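Local atomic coordinates of putative D-arabinose 5-phosphate isomerase (Klebsiella pneumoniae subsp. pneumoniae, PDB entry 3K2V), a protein that probably interconverts D-arabinose 5-phosphate and D-ribulose 5-phosphate, and binds a CMP-linked sugar acid through its paired CBS domains, the part present here. Residues L22-L26 against D145-A149; G105-P110 against V129-D135. One frame throughout, in Å; residues are numbered along the deposited sequence.

Contact 1: residues L22-L26 against D145-A149; sequences LGRKL and DLLRA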
loop_
_atom_site.group_PDB
_atom_site.type_symbol
_atom_site.label_atom_id
_atom_site.label_comp_id
_atom_site.label_asym_id
_atom_site.label_seq_id
_atom_site.Cartn_x
_atom_site.Cartn_y
_atom_site.Cartn_z
ATOM N N LEU A 22 -8.860 2.573 20.238
ATOM C CA LEU A 22 -7.667 2.690 19.406
ATOM C C LEU A 22 -6.434 2.936 20.273
ATOM O O LEU A 22 -5.402 2.281 20.090
ATOM C CB LEU A 22 -7.829 3.830 18.394
ATOM C CG LEU A 22 -6.674 3.998 17.409
ATOM C CD1 LEU A 22 -6.304 2.658 16.755
ATOM C CD2 LEU A 22 -7.030 5.041 16.355
ATOM N N GLY A 23 -6.565 3.876 21.218
ATOM C CA GLY A 23 -5.533 4.161 22.217
ATOM C C GLY A 23 -5.089 2.941 23.018
ATOM O O GLY A 23 -3.886 2.746 23.248
ATOM N N ARG A 24 -6.055 2.123 23.444
ATOM C CA ARG A 24 -5.760 0.881 24.165
ATOM C C ARG A 24 -5.108 -0.146 23.253
ATOM O O ARG A 24 -4.201 -0.861 23.679
ATOM C CB ARG A 24 -7.020 0.283 24.789
ATOM C CG ARG A 24 -7.367 0.885 26.137
ATOM C CD ARG A 24 -8.721 0.403 26.655
ATOM N NE ARG A 24 -9.725 1.477 26.664
ATOM C CZ ARG A 24 -10.849 1.511 25.943
ATOM N NH1 ARG A 24 -11.181 0.518 25.118
ATOM N NH2 ARG A 24 -11.662 2.558 26.059
ATOM N N LYS A 25 -5.556 -0.218 21.999
ATOM C CA LYS A 25 -4.957 -1.176 21.078
ATOM C C LYS A 25 -3.518 -0.793 20.769
ATOM O O LYS A 25 -2.682 -1.664 20.612
ATOM C CB LYS A 25 -5.768 -1.376 19.788
ATOM C CG LYS A 25 -5.954 -2.891 19.487
ATOM C CD LYS A 25 -5.764 -3.287 18.049
ATOM C CE LYS A 25 -6.199 -4.742 17.842
ATOM N NZ LYS A 25 -5.781 -5.250 16.487
ATOM N N LEU A 26 -3.221 0.505 20.744
ATOM C CA LEU A 26 -1.849 0.962 20.494
ATOM C C LEU A 26 -0.885 0.691 21.673
ATOM O O LEU A 26 0.322 0.870 21.533
ATOM C CB LEU A 26 -1.818 2.445 20.124
ATOM C CG LEU A 26 -2.514 2.854 18.809
ATOM C CD1 LEU A 26 -2.396 4.362 18.616
ATOM C CD2 LEU A 26 -1.944 2.102 17.621
ATOM N N ASP A 145 -3.966 -3.723 10.803
ATOM C CA ASP A 145 -4.026 -4.485 12.060
ATOM C C ASP A 145 -4.018 -3.581 13.295
ATOM O O ASP A 145 -4.645 -3.899 14.307
ATOM C CB ASP A 145 -2.845 -5.446 12.174
ATOM C CG ASP A 145 -2.795 -6.458 11.051
ATOM O OD1 ASP A 145 -3.857 -6.944 10.655
ATOM O OD2 ASP A 145 -1.689 -6.773 10.560
ATOM N N LEU A 146 -3.326 -2.453 13.210
ATOM C CA LEU A 146 -3.217 -1.549 14.344
ATOM C C LEU A 146 -4.481 -0.743 14.576
ATOM O O LEU A 146 -4.630 -0.150 15.644
ATOM C CB LEU A 146 -1.993 -0.637 14.215
ATOM C CG LEU A 146 -0.682 -1.386 13.975
ATOM C CD1 LEU A 146 0.486 -0.423 13.937
ATOM C CD2 LEU A 146 -0.419 -2.504 14.989
ATOM N N LEU A 147 -5.419 -0.773 13.630
ATOM C CA LEU A 147 -6.705 -0.089 13.781
ATOM C C LEU A 147 -7.934 -1.010 13.838
ATOM O O LEU A 147 -9.059 -0.517 13.826
ATOM C CB LEU A 147 -6.918 0.871 12.614
ATOM C CG LEU A 147 -5.693 1.560 12.021
ATOM C CD1 LEU A 147 -6.119 2.193 10.700
ATOM C CD2 LEU A 147 -5.071 2.569 12.985
ATOM N N ARG A 148 -7.750 -2.326 13.863
ATOM C CA ARG A 148 -8.896 -3.244 13.948
ATOM C C ARG A 148 -9.182 -3.595 15.413
ATOM O O ARG A 148 -8.461 -3.135 16.313
ATOM C CB ARG A 148 -8.670 -4.507 13.088
ATOM C CG ARG A 148 -7.903 -5.663 13.750
ATOM C CD ARG A 148 -7.845 -6.880 12.829
ATOM N NE ARG A 148 -6.874 -6.697 11.745
ATOM C CZ ARG A 148 -7.072 -7.031 10.465
ATOM N NH1 ARG A 148 -8.215 -7.586 10.065
ATOM N NH2 ARG A 148 -6.113 -6.805 9.567
ATOM N N ALA A 149 -10.234 -4.396 15.642
ATOM C CA ALA A 149 -10.598 -4.909 16.985
ATOM C C ALA A 149 -10.895 -3.773 17.956
ATOM O O ALA A 149 -11.289 -2.683 17.529
ATOM C CB ALA A 149 -9.501 -5.830 17.550
#
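Lys25, on helix 21-25, reaches across and lays its aliphatic chain along the C-terminal backbone of the protein, and its ammonium group donates to the carbonyl oxygen of Asp145. The bond from Lys25 NZ to Asp145 O is 2.8 Å long, and the ammonium sits almost straight out from the carbonyl, at a C=O...N angle of 166°. A bend at chi2 (-137°) turns the chain toward that carbonyl. On the way Lys25 CE passes 3.2 Å from Arg148 O and packs tightly on Ala149 CB at 3.5 Å, so the methylenes are held by the last two residues while NZ is held by Asp145 O. The contact thus joins helix 21-25, close to the first modelled residues, to the C-terminal tail of the chain, 119 residues on and part of the second CBS domain. Leu146 turns its side chain into the core against Ala114, Leu118 and Met121 of helix 114-124, its CB 4.4 Å from Leu26 CD2. Its carbonyl oxygen is buried without a polar partner and faces methyl groups instead, Leu22 CD1 coming to 3.5 Å. Leu22 CG stands anti to the backbone N (chi1 -177°), which carries CD1 to this oxygen and on to Leu147 CD2 at 4.0 Å; the two leucines run alongside each other. Leu147 also packs on Leu118 of the second subunit. Arg148 turns its guanidinium toward the Asp145 carboxylate, whose OD2 accepts from the backbone N of His142.

Contact 2: residues G105-P110 against V129-D135; sequences GIRIRP and VLVADGD. With CMK (cytidine 5'-monophosphate 3-deoxy-beta-D-gulo-oct-2-ulo-pyranosonic acid), chain C; SO4 (sulfate ion), chain D.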
loop_
_atom_site.group_PDB
_atom_site.type_symbol
_atom_site.label_atom_id
_atom_site.label_comp_id
_atom_site.label_asym_id
_atom_site.label_seq_id
_atom_site.Cartn_x
_atom_site.Cartn_y
_atom_site.Cartn_z
ATOM N N GLY A 105 15.082 -5.798 5.237
ATOM C CA GLY A 105 13.703 -5.463 5.528
ATOM C C GLY A 105 13.622 -4.823 6.900
ATOM O O GLY A 105 14.361 -5.202 7.820
ATOM N N ILE A 106 12.728 -3.849 7.026
ATOM C CA ILE A 106 12.519 -3.111 8.260
ATOM C C ILE A 106 11.758 -4.021 9.236
ATOM O O ILE A 106 10.748 -4.614 8.893
ATOM C CB ILE A 106 11.759 -1.803 7.994
ATOM C CG1 ILE A 106 12.607 -0.873 7.085
ATOM C CG2 ILE A 106 11.454 -1.080 9.295
ATOM C CD1 ILE A 106 11.781 0.224 6.364
ATOM N N ARG A 107 12.266 -4.150 10.445
ATOM C CA ARG A 107 11.678 -5.097 11.381
ATOM C C ARG A 107 11.674 -4.545 12.793
ATOM O O ARG A 107 12.432 -3.644 13.116
ATOM C CB ARG A 107 12.466 -6.393 11.338
ATOM C CG ARG A 107 13.863 -6.207 11.843
ATOM C CD ARG A 107 14.801 -7.235 11.302
ATOM N NE ARG A 107 15.017 -7.126 9.871
ATOM C CZ ARG A 107 15.817 -7.951 9.200
ATOM N NH1 ARG A 107 16.477 -8.925 9.828
ATOM N NH2 ARG A 107 15.970 -7.807 7.909
ATOM N N ILE A 108 10.812 -5.114 13.631
ATOM C CA ILE A 108 10.741 -4.751 15.029
ATOM C C ILE A 108 10.679 -6.050 15.852
ATOM O O ILE A 108 10.385 -7.119 15.323
ATOM C CB ILE A 108 9.503 -3.885 15.318
ATOM C CG1 ILE A 108 8.224 -4.646 14.924
ATOM C CG2 ILE A 108 9.623 -2.527 14.595
ATOM C CD1 ILE A 108 6.894 -3.863 15.068
ATOM N N ARG A 109 10.988 -5.928 17.129
ATOM C CA ARG A 109 10.936 -7.056 18.069
ATOM C C ARG A 109 9.479 -7.326 18.447
ATOM O O ARG A 109 8.623 -6.420 18.373
ATOM C CB ARG A 109 11.732 -6.718 19.326
ATOM C CG ARG A 109 13.236 -6.638 19.102
ATOM C CD ARG A 109 13.938 -6.161 20.353
ATOM N NE ARG A 109 13.841 -7.174 21.413
ATOM C CZ ARG A 109 14.241 -7.016 22.666
ATOM N NH1 ARG A 109 14.772 -5.864 23.069
ATOM N NH2 ARG A 109 14.101 -8.023 23.538
ATOM N N PRO A 110 9.184 -8.562 18.865
ATOM C CA PRO A 110 7.798 -8.889 19.173
ATOM C C PRO A 110 7.213 -8.149 20.385
ATOM O O PRO A 110 5.998 -8.063 20.505
ATOM C CB PRO A 110 7.835 -10.410 19.386
ATOM C CG PRO A 110 9.272 -10.759 19.608
ATOM C CD PRO A 110 10.043 -9.761 18.829
ATOM N N VAL A 129 5.223 -4.093 8.585
ATOM C CA VAL A 129 6.533 -4.245 9.209
ATOM C C VAL A 129 6.742 -5.714 9.620
ATOM O O VAL A 129 5.793 -6.411 10.023
ATOM C CB VAL A 129 6.694 -3.251 10.400
ATOM C CG1 VAL A 129 5.676 -3.547 11.491
ATOM C CG2 VAL A 129 8.097 -3.276 11.003
ATOM N N LEU A 130 7.973 -6.189 9.459
ATOM C CA LEU A 130 8.299 -7.559 9.832
ATOM C C LEU A 130 8.499 -7.592 11.341
ATOM O O LEU A 130 9.005 -6.622 11.931
ATOM C CB LEU A 130 9.584 -8.017 9.148
ATOM C CG LEU A 130 9.594 -7.903 7.616
ATOM C CD1 LEU A 130 10.989 -8.253 7.128
ATOM C CD2 LEU A 130 8.532 -8.816 7.019
ATOM N N VAL A 131 8.103 -8.688 11.964
ATOM C CA VAL A 131 8.362 -8.884 13.400
ATOM C C VAL A 131 9.375 -10.007 13.476
ATOM O O VAL A 131 9.144 -11.090 12.927
ATOM C CB VAL A 131 7.105 -9.189 14.199
ATOM C CG1 VAL A 131 7.454 -9.290 15.701
ATOM C CG2 VAL A 131 6.032 -8.096 13.975
ATOM N N ALA A 132 10.508 -9.733 14.095
ATOM C CA ALA A 132 11.639 -10.642 14.052
ATOM C C ALA A 132 12.394 -10.709 15.353
ATOM O O ALA A 132 12.417 -9.747 16.134
ATOM C CB ALA A 132 12.630 -10.230 12.936
ATOM N N ASP A 133 13.045 -11.850 15.539
ATOM C CA ASP A 133 14.107 -12.025 16.525
ATOM C C ASP A 133 15.436 -12.135 15.759
ATOM O O ASP A 133 15.791 -13.204 15.256
ATOM C CB ASP A 133 13.875 -13.289 17.350
ATOM C CG ASP A 133 15.093 -13.657 18.208
ATOM O OD1 ASP A 133 15.831 -12.726 18.623
ATOM O OD2 ASP A 133 15.352 -14.869 18.418
ATOM N N GLY A 134 16.164 -11.029 15.650
ATOM C CA GLY A 134 17.391 -11.015 14.831
ATOM C C GLY A 134 16.979 -11.087 13.373
ATOM O O GLY A 134 16.231 -10.223 12.918
ATOM N N ASP A 135 17.415 -12.117 12.644
ATOM C CA ASP A 135 16.905 -12.375 11.282
ATOM C C ASP A 135 15.729 -13.336 11.217
ATOM O O ASP A 135 15.169 -13.538 10.145
ATOM C CB ASP A 135 18.019 -12.930 10.397
ATOM C CG ASP A 135 19.085 -11.902 10.091
ATOM O OD1 ASP A 135 18.814 -10.691 10.206
ATOM O OD2 ASP A 135 20.200 -12.311 9.736
HETATM N N1C CMK C . 10.206 -2.049 2.967
HETATM C C2C CMK C . 11.140 -2.593 3.862
HETATM N N3C CMK C . 10.647 -3.222 5.006
HETATM C C4C CMK C . 9.299 -3.283 5.323
HETATM C C5C CMK C . 8.363 -2.737 4.429
HETATM C C6C CMK C . 8.829 -2.116 3.256
HETATM O O2C CMK C . 12.363 -2.569 3.648
HETATM N N4C CMK C . 8.962 -3.913 6.470
HETATM C "C1'" CMK C . 10.725 -1.382 1.719
HETATM C "C2'" CMK C . 9.983 -1.840 0.456
HETATM O "O2'" CMK C . 10.629 -3.021 -0.042
HETATM C "C3'" CMK C . 10.168 -0.634 -0.465
HETATM C "C4'" CMK C . 10.216 0.557 0.513
HETATM O "O4'" CMK C . 10.454 0.006 1.877
HETATM O "O3'" CMK C . 11.404 -0.740 -1.148
HETATM C "C5'" CMK C . 8.888 1.291 0.635
HETATM O "O5'" CMK C . 7.791 0.384 0.924
HETATM P PA CMK C . 6.435 0.552 0.001
HETATM O O1A CMK C . 6.762 0.155 -1.397
HETATM O O2A CMK C . 5.327 -0.277 0.570
HETATM O O6 CMK C . 4.822 4.107 0.023
HETATM C C2 CMK C . 5.317 2.990 -0.755
HETATM O O2 CMK C . 6.100 2.146 0.142
HETATM C C3 CMK C . 4.104 2.251 -1.350
HETATM C C4 CMK C . 3.073 3.192 -2.008
HETATM O O4 CMK C . 1.900 2.432 -2.424
HETATM C C5 CMK C . 2.681 4.335 -1.097
HETATM C C6 CMK C . 3.971 5.040 -0.695
HETATM C C7 CMK C . 3.736 6.189 0.275
HETATM C C1 CMK C . 6.338 3.435 -1.819
HETATM O O1X CMK C . 7.427 3.860 -1.372
HETATM O O1Y CMK C . 6.062 3.308 -3.029
HETATM O O5 CMK C . 1.980 3.864 0.079
HETATM C C8 CMK C . 5.032 6.980 0.515
HETATM O O8 CMK C . 4.805 7.867 1.607
HETATM O O7 CMK C . 2.769 7.065 -0.268
HETATM S S SO4 D . 20.617 -13.582 14.090
HETATM O O1 SO4 D . 21.268 -13.764 12.788
HETATM O O2 SO4 D . 20.759 -12.177 14.513
HETATM O O3 SO4 D . 19.195 -13.959 13.970
HETATM O O4 SO4 D . 21.344 -14.420 15.063
HETATM O O HOH W 1 17.625 -9.796 7.062
#
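The Arg107 guanidinium is used along its edge: Gly105 O, Gly134 O, Asp135 OD1 and a water all lie at or near its plane. Arg107 NE, at 2.9 Å, and NH2 both donate to Gly105 O, while NH1 turns to the other segment with a weak bond to Gly134 O and a salt bridge to Asp135 OD1 at 3.0 Å. The carboxylate plane is turned 69° from the guanidinium, and the hydrogen bond within this bridge is weak. The flat cytosine of CMK also meets backbone by its edge: Ile106 N donates to N3C of the ligand at 3.0 Å, and N4C donates to Ile106 O, which also accepts from Leu130 N. Ile106 CD1 sits over one face of the base, 3.8 Å from C2C of the ligand. Beyond it Ile108 N bonds Leu130 O, and Ala132 N bonds Ile108 O at 2.9 Å. With CG1 set between the backbone N and carbonyl carbon (chi1 59°), Ile108 places CD1 3.8 Å from Val129 CG1. Pro110 CB rests on Val131 CG1. Parallel strands 107-108 and 128-133, joined through helix 114-124, form the beta-alpha-beta unit of a CBS domain, in which the loop residue Ile106, just before strand 107-108, holds the cytosine by its backbone.

Contact 2 is nested in the chain segment that contact 1 closes: 22-26 and 145-149 meet near the two ends of the modelled chain, whereas 105-110 and 129-135 pair within the second CBS domain. Their centres lie 20 Å apart and their nearest atoms about 7 Å, without touching. Helix 114-124 links them, receiving Leu26 and Leu146 from contact 1 and Ile106 and Ile108 from contact 2. Contact 2 holds the cytosine end of CMK directly; the rest of the ligand site includes Thr78, Asp81, Arg83 and Arg84 of this chain and Asn60 and Asp79 of the second subunit. Contact 1 has the Arg148 side chain about 6 Å from a bound CMK, and itself borders the second subunit.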